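Uncharacterized protein (Parabacteroides merdae ATCC 43184, PDB 4OPW) is of unknown function but is a putative adhesin with an auto-transporter-type head domain, and so may take part in cell adhesion. Local coordinates at residues Phe32-Ser37 with Lys86-Val91; Ile100-Leu105 with Gln121-Val126; Gly166-Ala171 with Val186-Val191; Thr176-Ile181 with Thr196-Ala201; Val214-Ile219 with Ile232-Val237. All coordinates share one frame; numbering follows the deposited sequence.

Interaction 1 of 5, residues Phe32-Ser37 with Lys86-Val91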
# COMPACT_ATOMS: atom_id res chain seq x y z
N PHE A 32 -6.91 10.14 -0.35
CA PHE A 32 -6.83 9.95 -1.80
C PHE A 32 -7.71 8.77 -2.23
O PHE A 32 -7.43 7.62 -1.86
CB PHE A 32 -5.36 9.74 -2.23
CG PHE A 32 -5.08 9.94 -3.71
CD1 PHE A 32 -5.61 9.09 -4.66
CD2 PHE A 32 -4.18 10.93 -4.13
CE1 PHE A 32 -5.35 9.27 -6.03
CE2 PHE A 32 -3.92 11.12 -5.48
CZ PHE A 32 -4.49 10.28 -6.43
N ASN A 33 -8.78 9.06 -2.98
CA ASN A 33 -9.77 8.09 -3.46
C ASN A 33 -9.58 7.86 -4.94
O ASN A 33 -9.68 8.79 -5.74
CB ASN A 33 -11.19 8.60 -3.14
CG ASN A 33 -11.39 8.71 -1.64
OD1 ASN A 33 -11.12 7.76 -0.90
ND2 ASN A 33 -11.74 9.90 -1.14
N TYR A 34 -9.27 6.61 -5.29
CA TYR A 34 -8.96 6.25 -6.66
C TYR A 34 -9.88 5.19 -7.22
O TYR A 34 -10.28 4.25 -6.52
CB TYR A 34 -7.48 5.73 -6.75
CG TYR A 34 -7.11 5.18 -8.11
CD1 TYR A 34 -6.73 6.03 -9.14
CD2 TYR A 34 -7.21 3.82 -8.39
CE1 TYR A 34 -6.50 5.54 -10.43
CE2 TYR A 34 -6.99 3.32 -9.67
CZ TYR A 34 -6.62 4.18 -10.68
OH TYR A 34 -6.40 3.66 -11.93
N GLU A 35 -10.18 5.32 -8.51
CA GLU A 35 -10.94 4.31 -9.23
C GLU A 35 -10.28 4.07 -10.59
O GLU A 35 -9.81 5.02 -11.23
CB GLU A 35 -12.42 4.69 -9.37
CG GLU A 35 -13.23 4.42 -8.11
CD GLU A 35 -14.67 4.92 -8.12
OE1 GLU A 35 -15.35 4.77 -9.16
OE2 GLU A 35 -15.12 5.44 -7.07
N GLN A 36 -10.20 2.81 -10.98
CA GLN A 36 -9.66 2.42 -12.28
C GLN A 36 -10.85 2.29 -13.24
O GLN A 36 -11.77 1.50 -12.99
CB GLN A 36 -8.84 1.12 -12.21
CG GLN A 36 -7.98 0.89 -13.47
CD GLN A 36 -7.33 -0.47 -13.58
OE1 GLN A 36 -7.28 -1.25 -12.63
NE2 GLN A 36 -6.81 -0.80 -14.76
N SER A 37 -10.86 3.11 -14.30
CA SER A 37 -11.96 3.10 -15.26
C SER A 37 -11.54 3.69 -16.59
O SER A 37 -10.53 4.39 -16.66
CB SER A 37 -13.15 3.90 -14.72
OG SER A 37 -12.89 5.29 -14.75
N LYS A 86 -7.20 4.95 -16.52
CA LYS A 86 -7.44 3.67 -17.15
C LYS A 86 -6.49 2.59 -16.58
O LYS A 86 -6.86 1.41 -16.48
CB LYS A 86 -7.27 3.81 -18.67
CG LYS A 86 -7.61 2.55 -19.44
CD LYS A 86 -7.74 2.81 -20.95
CE LYS A 86 -7.86 1.48 -21.67
NZ LYS A 86 -8.10 1.66 -23.13
N TRP A 87 -5.26 2.98 -16.27
CA TRP A 87 -4.21 2.09 -15.80
C TRP A 87 -3.56 2.60 -14.52
O TRP A 87 -3.44 3.81 -14.31
CB TRP A 87 -3.13 1.95 -16.88
CG TRP A 87 -3.65 1.47 -18.20
CD1 TRP A 87 -3.84 2.22 -19.33
CD2 TRP A 87 -4.09 0.15 -18.51
NE1 TRP A 87 -4.35 1.43 -20.33
CE2 TRP A 87 -4.52 0.15 -19.86
CE3 TRP A 87 -4.18 -1.05 -17.77
CZ2 TRP A 87 -4.99 -1.00 -20.50
CZ3 TRP A 87 -4.62 -2.20 -18.42
CH2 TRP A 87 -5.05 -2.16 -19.76
N LEU A 88 -3.11 1.66 -13.67
CA LEU A 88 -2.38 2.00 -12.45
C LEU A 88 -1.32 0.93 -12.18
O LEU A 88 -1.67 -0.22 -11.92
CB LEU A 88 -3.29 2.18 -11.24
CG LEU A 88 -2.59 2.65 -9.95
CD1 LEU A 88 -2.09 4.10 -10.09
CD2 LEU A 88 -3.48 2.48 -8.74
N LYS A 89 -0.05 1.30 -12.27
CA LYS A 89 1.03 0.33 -12.04
C LYS A 89 1.77 0.59 -10.73
O LYS A 89 2.53 -0.28 -10.27
CB LYS A 89 2.02 0.31 -13.24
CG LYS A 89 2.89 1.58 -13.33
CD LYS A 89 3.90 1.52 -14.47
CE LYS A 89 4.79 2.72 -14.45
NZ LYS A 89 5.82 2.66 -15.52
N GLU A 90 1.60 1.78 -10.13
CA GLU A 90 2.38 2.11 -8.93
C GLU A 90 1.74 3.17 -8.08
O GLU A 90 1.16 4.13 -8.59
CB GLU A 90 3.76 2.63 -9.40
CG GLU A 90 4.77 3.01 -8.34
CD GLU A 90 5.98 3.61 -9.02
OE1 GLU A 90 6.70 2.85 -9.70
OE2 GLU A 90 6.12 4.85 -9.02
N VAL A 91 1.89 3.01 -6.76
CA VAL A 91 1.45 4.00 -5.78
C VAL A 91 2.55 4.16 -4.75
O VAL A 91 3.03 3.16 -4.20
CB VAL A 91 0.09 3.66 -5.08
CG1 VAL A 91 -0.32 4.75 -4.07
CG2 VAL A 91 -1.03 3.40 -6.09
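The carbonyl O of K86 receives the side-chain amide of Q36, with NE2 to O at 2.8 Å and an N-H...O angle of 161°. The oxygen lies close to the amide plane of Q36, while from the oxygen's side the donor comes in somewhat tilted from the carbonyl plane. In the Q36 conformer described here, CG stands anti to the backbone N (chi1 -165°) and the chain beyond it is extended, which carries the amide across to the neighbouring segment. Its other end, OE1, is held by the backbone N of K106, so both polar atoms of the amide are engaged and its rotation is fixed. NE2 also passes obliquely by the indole of W87, 4.0 Å from CE3. Beside this bond the backbones come close enough for K86 CA to approach S37 O at 3.2 Å, a CA-H...O contact.

The apolar half of the contact joins Y34 and L88, which meet from opposite directions. L88 CD2 sits over one face of the Y34 ring, 4.1 Å from its centroid and 25° off the normal, a CH-pi contact displaced toward CE2. L88 CB meets the phenol end, 3.5 Å from Y34 OH. That hydroxyl is hydrogen-bonded to S85 OG, which also bonds W87 O, so one serine joins the tyrosine to the loop. I24 and L105 also pack on Y34, so the ring is buried among aliphatic side chains. Strand 31-36 here meets the corner leading into strand 90-94, consistent with the first coils of a parallel beta-helix, as in the pectate-lyase-like clan.

Interaction 2 of 5, residues Ile100-Leu105 with Gln121-Val126; sequences IANSPL and QLKQKV
I100 and A101 run parallel to and in register with Q121 and L122, their CA atoms 4.8 to 4.9 Å apart, and after a corner L105 pairs in parallel with V126. This repetition of pairing on both sides of a bend is that of stacked corners in successive coils of a parallel beta-helix. A101 is gripped twice: its N donates to Q121 O at 2.9 Å, and its O accepts K123 N. Beyond the corner L105 N donates to K125 O at 3.0 Å.

On the interior face A101 CB touches L122 CD2 at 3.8 Å. The same methyl of L122 meets L105 CD1, the two leucines crossing at about a right angle, and L105 CD1 also touches V126 CG2. L110 and I112 of strand 109-114 close over this group. On the other face Q121 runs alongside I100, its OE1 3.5 Å from I100 CG1. With CG1 of I100 anti to the carbonyl carbon (chi1 -61°), its CG2 is left to pack on the K123 chain, 3.9 Å from CE.

At the bend S103 OG donates to P104 O and receives the backbone N of Q36, so it ties the corner to strand 31-36. Two waters span the coils. One accepts from Q124 N and donates to S103 O; the other donates to N102 OD1 and accepts from K123 NZ, 2.7 Å from each.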
# COMPACT_ATOMS: atom_id res chain seq x y z
N ILE A 100 -7.20 4.98 -0.88
CA ILE A 100 -8.26 3.99 -1.02
C ILE A 100 -8.54 3.73 -2.50
O ILE A 100 -8.85 4.67 -3.24
CB ILE A 100 -9.58 4.41 -0.29
CG1 ILE A 100 -9.38 4.60 1.25
CG2 ILE A 100 -10.70 3.41 -0.58
CD1 ILE A 100 -10.60 5.20 1.99
N ALA A 101 -8.48 2.45 -2.92
CA ALA A 101 -8.88 2.05 -4.28
C ALA A 101 -10.32 1.51 -4.16
O ALA A 101 -10.55 0.50 -3.48
CB ALA A 101 -7.93 1.01 -4.85
N ASN A 102 -11.28 2.23 -4.76
CA ASN A 102 -12.72 1.90 -4.71
C ASN A 102 -13.23 1.16 -5.94
O ASN A 102 -14.42 1.19 -6.26
CB ASN A 102 -13.53 3.16 -4.49
CG ASN A 102 -13.46 3.64 -3.07
OD1 ASN A 102 -13.62 2.85 -2.13
ND2 ASN A 102 -13.19 4.92 -2.88
N SER A 103 -12.32 0.52 -6.64
CA SER A 103 -12.63 -0.28 -7.82
C SER A 103 -11.75 -1.49 -7.84
O SER A 103 -10.68 -1.45 -7.24
CB SER A 103 -12.39 0.55 -9.09
OG SER A 103 -10.99 0.64 -9.35
N PRO A 104 -12.08 -2.52 -8.65
CA PRO A 104 -11.10 -3.59 -8.88
C PRO A 104 -9.88 -2.99 -9.60
O PRO A 104 -9.97 -1.90 -10.19
CB PRO A 104 -11.84 -4.58 -9.79
CG PRO A 104 -13.30 -4.23 -9.68
CD PRO A 104 -13.30 -2.72 -9.46
N LEU A 105 -8.73 -3.67 -9.49
CA LEU A 105 -7.49 -3.23 -10.11
C LEU A 105 -6.91 -4.35 -10.97
O LEU A 105 -6.88 -5.51 -10.54
CB LEU A 105 -6.45 -2.80 -9.08
CG LEU A 105 -6.83 -1.62 -8.15
CD1 LEU A 105 -5.82 -1.46 -7.05
CD2 LEU A 105 -6.98 -0.33 -8.94
N GLN A 121 -5.76 1.06 1.46
CA GLN A 121 -6.86 0.10 1.43
C GLN A 121 -7.25 -0.21 -0.00
O GLN A 121 -7.73 0.68 -0.71
CB GLN A 121 -8.08 0.58 2.23
CG GLN A 121 -7.81 0.89 3.71
CD GLN A 121 -8.97 1.66 4.29
OE1 GLN A 121 -8.99 2.89 4.31
NE2 GLN A 121 -9.97 0.96 4.73
N LEU A 122 -7.03 -1.46 -0.45
CA LEU A 122 -7.44 -1.91 -1.78
C LEU A 122 -8.70 -2.69 -1.54
O LEU A 122 -8.64 -3.82 -1.08
CB LEU A 122 -6.34 -2.70 -2.51
CG LEU A 122 -4.92 -2.05 -2.51
CD1 LEU A 122 -3.92 -2.93 -3.24
CD2 LEU A 122 -4.93 -0.60 -3.08
N LYS A 123 -9.86 -2.02 -1.68
CA LYS A 123 -11.14 -2.57 -1.23
C LYS A 123 -11.80 -3.60 -2.17
O LYS A 123 -12.71 -4.31 -1.73
CB LYS A 123 -12.13 -1.43 -0.94
CG LYS A 123 -11.69 -0.57 0.25
CD LYS A 123 -12.82 0.31 0.75
CE LYS A 123 -12.45 1.05 2.01
NZ LYS A 123 -13.53 1.98 2.44
N GLN A 124 -11.38 -3.66 -3.45
CA GLN A 124 -11.97 -4.61 -4.41
C GLN A 124 -10.89 -5.46 -5.06
O GLN A 124 -9.69 -5.17 -4.90
CB GLN A 124 -12.85 -3.89 -5.43
CG GLN A 124 -14.18 -3.42 -4.82
CD GLN A 124 -15.01 -2.57 -5.75
OE1 GLN A 124 -15.29 -1.41 -5.47
NE2 GLN A 124 -15.45 -3.13 -6.86
N LYS A 125 -11.28 -6.55 -5.73
CA LYS A 125 -10.33 -7.53 -6.25
C LYS A 125 -9.19 -6.92 -7.07
O LYS A 125 -9.41 -6.15 -8.01
CB LYS A 125 -11.04 -8.64 -7.04
CG LYS A 125 -10.13 -9.81 -7.42
CD LYS A 125 -10.89 -10.90 -8.17
CE LYS A 125 -10.07 -12.16 -8.33
NZ LYS A 125 -10.87 -13.25 -8.94
N VAL A 126 -7.97 -7.27 -6.69
CA VAL A 126 -6.73 -6.92 -7.38
C VAL A 126 -6.30 -8.15 -8.19
O VAL A 126 -6.03 -9.20 -7.59
CB VAL A 126 -5.63 -6.46 -6.38
CG1 VAL A 126 -4.31 -6.15 -7.10
CG2 VAL A 126 -6.10 -5.25 -5.55
O HOH W 1 -14.48 3.45 0.32
O HOH W 2 -9.06 -2.45 -4.90

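Interaction 3 of 5, residues Gly166-Ala171 with Val186-Val191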
# COMPACT_ATOMS: atom_id res chain seq x y z
N GLY A 166 -7.53 -14.59 -1.15
CA GLY A 166 -6.96 -14.71 -2.48
C GLY A 166 -5.99 -15.83 -2.73
O GLY A 166 -5.91 -16.80 -1.96
N ASN A 167 -5.26 -15.70 -3.85
CA ASN A 167 -4.33 -16.69 -4.36
C ASN A 167 -3.13 -16.08 -5.02
O ASN A 167 -3.25 -15.10 -5.74
CB ASN A 167 -5.05 -17.59 -5.39
CG ASN A 167 -6.15 -18.46 -4.82
OD1 ASN A 167 -5.92 -19.62 -4.45
ND2 ASN A 167 -7.36 -17.91 -4.77
N ALA A 168 -1.97 -16.69 -4.82
CA ALA A 168 -0.71 -16.37 -5.50
C ALA A 168 -0.05 -17.67 -5.88
O ALA A 168 -0.28 -18.67 -5.21
CB ALA A 168 0.21 -15.54 -4.61
N GLU A 169 0.74 -17.70 -6.96
CA GLU A 169 1.44 -18.93 -7.35
C GLU A 169 2.72 -19.07 -6.53
O GLU A 169 3.10 -20.18 -6.14
CB GLU A 169 1.74 -18.96 -8.87
CG GLU A 169 0.51 -19.21 -9.71
CD GLU A 169 -0.01 -20.63 -9.57
OE1 GLU A 169 0.64 -21.56 -10.09
OE2 GLU A 169 -1.02 -20.82 -8.85
N GLU A 170 3.38 -17.92 -6.26
CA GLU A 170 4.61 -17.81 -5.48
C GLU A 170 4.51 -16.58 -4.61
O GLU A 170 3.98 -15.56 -5.06
CB GLU A 170 5.87 -17.67 -6.36
CG GLU A 170 6.11 -18.78 -7.37
CD GLU A 170 7.34 -18.59 -8.24
OE1 GLU A 170 7.67 -17.42 -8.57
OE2 GLU A 170 7.96 -19.61 -8.62
N ALA A 171 5.02 -16.65 -3.37
CA ALA A 171 5.04 -15.48 -2.51
C ALA A 171 6.35 -15.37 -1.77
O ALA A 171 6.87 -16.37 -1.27
CB ALA A 171 3.88 -15.50 -1.51
N VAL A 186 -4.54 -15.97 2.13
CA VAL A 186 -3.99 -16.10 0.78
C VAL A 186 -3.31 -17.46 0.61
O VAL A 186 -2.24 -17.71 1.19
CB VAL A 186 -3.04 -14.92 0.41
CG1 VAL A 186 -2.46 -15.09 -1.00
CG2 VAL A 186 -3.77 -13.58 0.51
N ALA A 187 -3.91 -18.32 -0.21
CA ALA A 187 -3.34 -19.64 -0.50
C ALA A 187 -2.25 -19.50 -1.56
O ALA A 187 -2.48 -18.94 -2.64
CB ALA A 187 -4.41 -20.61 -0.95
N VAL A 188 -1.05 -20.01 -1.24
CA VAL A 188 0.11 -19.94 -2.13
C VAL A 188 0.85 -21.29 -2.16
O VAL A 188 1.35 -21.67 -1.11
CB VAL A 188 1.13 -18.83 -1.72
CG1 VAL A 188 2.22 -18.69 -2.78
CG2 VAL A 188 0.46 -17.49 -1.42
N PRO A 189 1.08 -21.94 -3.32
CA PRO A 189 1.83 -23.20 -3.32
C PRO A 189 3.30 -23.07 -2.87
O PRO A 189 3.74 -23.87 -2.04
CB PRO A 189 1.75 -23.68 -4.78
CG PRO A 189 0.56 -22.98 -5.34
CD PRO A 189 0.55 -21.64 -4.66
N GLU A 190 4.05 -22.06 -3.38
CA GLU A 190 5.48 -21.87 -3.07
C GLU A 190 5.71 -20.60 -2.27
O GLU A 190 5.56 -19.50 -2.81
CB GLU A 190 6.31 -21.82 -4.37
CG GLU A 190 6.28 -23.08 -5.22
CD GLU A 190 6.76 -24.34 -4.53
OE1 GLU A 190 7.85 -24.33 -3.93
OE2 GLU A 190 6.02 -25.35 -4.59
N VAL A 191 6.10 -20.74 -0.98
CA VAL A 191 6.31 -19.58 -0.12
C VAL A 191 7.74 -19.52 0.41
O VAL A 191 8.31 -20.55 0.80
CB VAL A 191 5.31 -19.54 1.08
CG1 VAL A 191 5.54 -18.33 2.02
CG2 VAL A 191 3.86 -19.55 0.61
O HOH W 3 -3.32 -20.54 -4.77
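V188 holds CG1 anti to its backbone N and CG2 anti to its carbonyl carbon (chi1 -173°), and this sets both methyls against two alanines of the coil before, CG2 nearer A168 and CG1 nearer A171. CG2 reaches A168 CB at 3.7 Å. CG1 lies 3.8 Å from A171 CB and also presses on the backbone at A171 N. Both alanines are buried and also touch L151.

The backbone evidence runs through the corner at P189 and E190. A187 N donates to G166 O at 3.1 Å, and A168 N to A187 O at 3.2 Å; past the bend A171 N donates to E190 O at 3.0 Å, nearly straight on to the carbonyl. Between them E190 N to E169 O is a weak bond, 3.5 Å long. P189 offers no N-H, and its CD instead faces A168 O at 3.1 Å. A water donates to N167 OD1 and A187 O, bridging the two coils. G166 adopts phi 131° and psi -164°, where a CB would press on the preceding carbonyl. In-register parallel pairs on both arms of a bend are characteristic of the stacked coils of a parallel beta-helix.

Interaction 4 of 5, residues Thr176-Ile181 with Thr196-Ala201; sequences TTDGEI and TGKGSA. With EDO (1,2-ethanediol), chain F.
T177 N donates to T196 O at 2.8 Å and T177 O accepts K198 N at 2.9 Å, so this residue is bonded to the next coil through both its N and its O. The first is nearly straight along the carbonyl, whereas the second enters from above the carbonyl plane. Past the turn S200 N donates to G179 O and I181 N to S200 O, the latter at 2.8 Å.

D178 and K198 form the side-chain part of this shell. D178 OD1 lies 3.6 Å from K198 CB, but OD2 stays 4.1 Å from NZ: opposite charges near each other without a salt bridge. OD1 is instead taken by G179 N at 2.8 Å, met from 42° above the carboxylate plane, which pins the aspartate to its own turn. A bound 1,2-ethanediol, probably from the crystallisation liquor, packs on D178 and donates from O2 to E180 OE2 at 3.1 Å.

The backbone sets these positions. T177 (phi 78°, psi -63°) is the centre of a classic gamma turn whose D178 N to T176 O bond is weak, and G179, G197 and G199 have positive phi at angles that call for glycine. A water joins S200 OG to I181 O.

Inside the coil I181 and A201 both pack on I175, I181 also on I155, and A201 on C193 and I195. In this parallel beta-helix the bend between strands 170-177 and 180-183 thus stacks on that between 191-197 and 200-205.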
# COMPACT_ATOMS: atom_id res chain seq x y z
N THR A 176 11.67 -7.08 8.47
CA THR A 176 13.00 -6.68 8.97
C THR A 176 12.78 -5.66 10.08
O THR A 176 12.01 -4.72 9.89
CB THR A 176 13.89 -6.15 7.82
OG1 THR A 176 13.94 -7.14 6.78
CG2 THR A 176 15.30 -5.83 8.28
N THR A 177 13.43 -5.89 11.26
CA THR A 177 13.36 -5.12 12.52
C THR A 177 12.07 -5.48 13.26
O THR A 177 12.13 -5.96 14.38
CB THR A 177 13.52 -3.58 12.34
OG1 THR A 177 14.71 -3.31 11.59
CG2 THR A 177 13.53 -2.82 13.67
N ASP A 178 10.90 -5.19 12.66
CA ASP A 178 9.59 -5.49 13.25
C ASP A 178 8.49 -5.31 12.23
O ASP A 178 8.73 -4.70 11.20
CB ASP A 178 9.31 -4.59 14.47
CG ASP A 178 8.28 -5.14 15.45
OD1 ASP A 178 7.79 -6.27 15.24
OD2 ASP A 178 8.01 -4.46 16.46
N GLY A 179 7.31 -5.83 12.51
CA GLY A 179 6.17 -5.74 11.61
C GLY A 179 5.29 -6.97 11.67
O GLY A 179 5.67 -7.99 12.25
N GLU A 180 4.09 -6.86 11.07
CA GLU A 180 3.13 -7.97 11.06
C GLU A 180 2.59 -8.21 9.68
O GLU A 180 2.04 -7.29 9.07
CB GLU A 180 1.93 -7.72 12.00
CG GLU A 180 2.24 -7.41 13.45
CD GLU A 180 1.04 -6.84 14.17
OE1 GLU A 180 -0.05 -7.47 14.13
OE2 GLU A 180 1.17 -5.74 14.75
N ILE A 181 2.68 -9.45 9.22
CA ILE A 181 2.04 -9.85 7.97
C ILE A 181 0.88 -10.76 8.37
O ILE A 181 1.10 -11.75 9.07
CB ILE A 181 3.01 -10.53 6.95
CG1 ILE A 181 4.04 -9.51 6.40
CG2 ILE A 181 2.21 -11.20 5.78
CD1 ILE A 181 5.23 -10.10 5.61
N THR A 196 13.93 -10.99 10.19
CA THR A 196 15.22 -10.59 10.78
C THR A 196 14.87 -9.55 11.85
O THR A 196 14.46 -8.43 11.51
CB THR A 196 16.19 -10.03 9.70
OG1 THR A 196 16.25 -10.93 8.58
CG2 THR A 196 17.62 -9.78 10.24
N GLY A 197 14.97 -9.95 13.11
CA GLY A 197 14.62 -9.13 14.27
C GLY A 197 13.30 -9.63 14.83
O GLY A 197 13.07 -10.84 14.89
N LYS A 198 12.41 -8.70 15.19
CA LYS A 198 11.09 -9.06 15.72
C LYS A 198 10.08 -9.13 14.59
O LYS A 198 10.35 -8.73 13.45
CB LYS A 198 10.62 -8.00 16.76
CG LYS A 198 11.47 -7.87 18.02
CD LYS A 198 11.44 -6.44 18.59
CE LYS A 198 10.17 -6.06 19.30
NZ LYS A 198 10.26 -4.71 19.91
N GLY A 199 8.91 -9.63 14.92
CA GLY A 199 7.83 -9.65 13.94
C GLY A 199 6.97 -10.88 13.98
O GLY A 199 7.24 -11.84 14.70
N SER A 200 5.92 -10.84 13.18
CA SER A 200 4.94 -11.91 13.13
C SER A 200 4.43 -12.07 11.71
O SER A 200 3.94 -11.10 11.10
CB SER A 200 3.78 -11.61 14.09
OG SER A 200 2.66 -12.45 13.88
N ALA A 201 4.56 -13.29 11.17
CA ALA A 201 4.02 -13.57 9.84
C ALA A 201 3.03 -14.71 9.93
O ALA A 201 3.36 -15.75 10.49
CB ALA A 201 5.13 -13.90 8.84
C1 EDO F . 5.31 -7.82 16.64
O1 EDO F . 4.50 -8.90 16.21
C2 EDO F . 4.79 -6.49 16.01
O2 EDO F . 3.63 -6.05 16.68
O HOH W 4 14.26 -10.43 6.93
O HOH W 5 0.77 -11.60 12.05

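Interaction 5 of 5, residues Val214-Ile219 with Ile232-Val237; sequences VGKGNI and IGKGTV
V214 and G215 meet I232 through the backbone: G215 N donates to I232 O at 2.8 Å, and V214 CA approaches the same oxygen. G215 O takes G235 N at 3.0 Å in the carbonyl plane, on a lone pair, and past the bend I219 N donates to T236 O.

An amide provides the next bond. N218 OD1 receives T236 N at 3.0 Å, where G217 O stands too far from that N-H, and OD1 also accepts a water that donates to K234 O. CG of N218, anti to its carbonyl carbon (chi1 -67°), sets the amide alongside T236, whose OG1 bonds E238.

Two bends of a parallel beta-helix are stacked here, toward the C-terminal end. CA-H...O contacts accompany the close approach of the glycines: G235 CA lies 3.1 Å from G217 O, a buried oxygen with no hydrogen-bond partner in the model. A CB on G235 or G233 would clash with the opposite backbone.

Like charges meet at the surface: K216 and K234 run alongside each other, NZ to NZ 3.6 Å, and would probably oppose each other. Apolar contact lies on the inner side: I219 CD1 reaches V237 CG2 at 4.3 Å, and both residues pack on A211 and I213.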
# COMPACT_ATOMS: atom_id res chain seq x y z
N VAL A 214 16.04 -14.93 12.06
CA VAL A 214 17.21 -14.50 12.84
C VAL A 214 16.65 -13.51 13.85
O VAL A 214 16.30 -12.39 13.46
CB VAL A 214 18.41 -13.93 12.02
CG1 VAL A 214 19.57 -13.55 12.96
CG2 VAL A 214 18.88 -14.91 10.95
N GLY A 215 16.45 -13.96 15.09
CA GLY A 215 15.86 -13.14 16.14
C GLY A 215 14.66 -13.76 16.82
O GLY A 215 14.52 -14.99 16.80
N LYS A 216 13.77 -12.92 17.37
CA LYS A 216 12.57 -13.32 18.14
C LYS A 216 11.28 -13.43 17.30
O LYS A 216 10.23 -13.84 17.83
CB LYS A 216 12.32 -12.30 19.27
CG LYS A 216 13.29 -12.44 20.43
CD LYS A 216 13.21 -11.22 21.35
CE LYS A 216 14.57 -10.68 21.75
NZ LYS A 216 15.32 -11.62 22.64
N GLY A 217 11.34 -13.05 16.03
CA GLY A 217 10.19 -13.11 15.13
C GLY A 217 9.60 -14.49 14.97
O GLY A 217 10.32 -15.49 15.04
N ASN A 218 8.28 -14.56 14.78
CA ASN A 218 7.59 -15.85 14.65
C ASN A 218 6.87 -15.99 13.33
O ASN A 218 6.24 -15.04 12.85
CB ASN A 218 6.58 -16.03 15.78
CG ASN A 218 7.23 -16.17 17.12
OD1 ASN A 218 7.97 -17.12 17.36
ND2 ASN A 218 7.05 -15.18 17.97
N ILE A 219 6.94 -17.20 12.77
CA ILE A 219 6.23 -17.56 11.55
C ILE A 219 5.16 -18.57 11.94
O ILE A 219 5.47 -19.60 12.55
CB ILE A 219 7.18 -18.10 10.45
CG1 ILE A 219 8.18 -17.01 10.00
CG2 ILE A 219 6.36 -18.68 9.27
CD1 ILE A 219 9.32 -17.53 9.08
N ILE A 232 17.68 -19.06 13.98
CA ILE A 232 18.70 -18.62 14.92
C ILE A 232 18.00 -17.57 15.77
O ILE A 232 17.58 -16.52 15.26
CB ILE A 232 20.03 -18.12 14.26
CG1 ILE A 232 20.69 -19.17 13.33
CG2 ILE A 232 21.03 -17.54 15.30
CD1 ILE A 232 20.89 -20.66 13.95
N GLY A 233 17.80 -17.88 17.04
CA GLY A 233 17.10 -16.98 17.95
C GLY A 233 15.98 -17.68 18.69
O GLY A 233 15.82 -18.90 18.57
N LYS A 234 15.21 -16.91 19.45
CA LYS A 234 14.09 -17.43 20.26
C LYS A 234 12.80 -17.60 19.44
O LYS A 234 11.88 -18.31 19.87
CB LYS A 234 13.83 -16.52 21.47
CG LYS A 234 14.96 -16.56 22.51
CD LYS A 234 14.92 -15.34 23.43
CE LYS A 234 16.02 -15.38 24.46
NZ LYS A 234 16.21 -14.07 25.13
N GLY A 235 12.75 -17.00 18.25
CA GLY A 235 11.59 -17.10 17.37
C GLY A 235 11.38 -18.52 16.85
O GLY A 235 12.29 -19.33 16.91
N THR A 236 10.16 -18.87 16.42
CA THR A 236 9.88 -20.22 15.93
C THR A 236 9.01 -20.20 14.69
O THR A 236 8.33 -19.21 14.39
CB THR A 236 9.18 -21.09 17.01
OG1 THR A 236 7.91 -20.52 17.30
CG2 THR A 236 10.00 -21.28 18.28
N VAL A 237 9.00 -21.35 14.00
CA VAL A 237 8.19 -21.66 12.83
C VAL A 237 7.23 -22.76 13.30
O VAL A 237 7.70 -23.83 13.70
CB VAL A 237 9.05 -22.10 11.62
CG1 VAL A 237 8.19 -22.37 10.40
CG2 VAL A 237 10.12 -21.07 11.30
O HOH W 6 8.87 -17.75 19.81

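Overall arrangement
From the N terminus, interaction 1 closes the longest loop, with 48 residues between its segments, and ties strand 31-36 to the entry of strand 90-94. Interaction 2, in series at a 16-residue separation, pairs strand 98-101 with 119-122 and touches interaction 1, F32 O meeting I100 N at 2.8 Å. Interactions 3 and 4, each closing a 15-residue separation, cross: their segments alternate, and both use strand 170-177, at its two ends. Interaction 5 closes last, over 13 residues, and joins interaction 4 through G197 N and V214 O, again 2.8 Å. Interactions 3 to 5 stack bends of successive coils; the centres of interactions 1 and 5 lie about 38 Å apart.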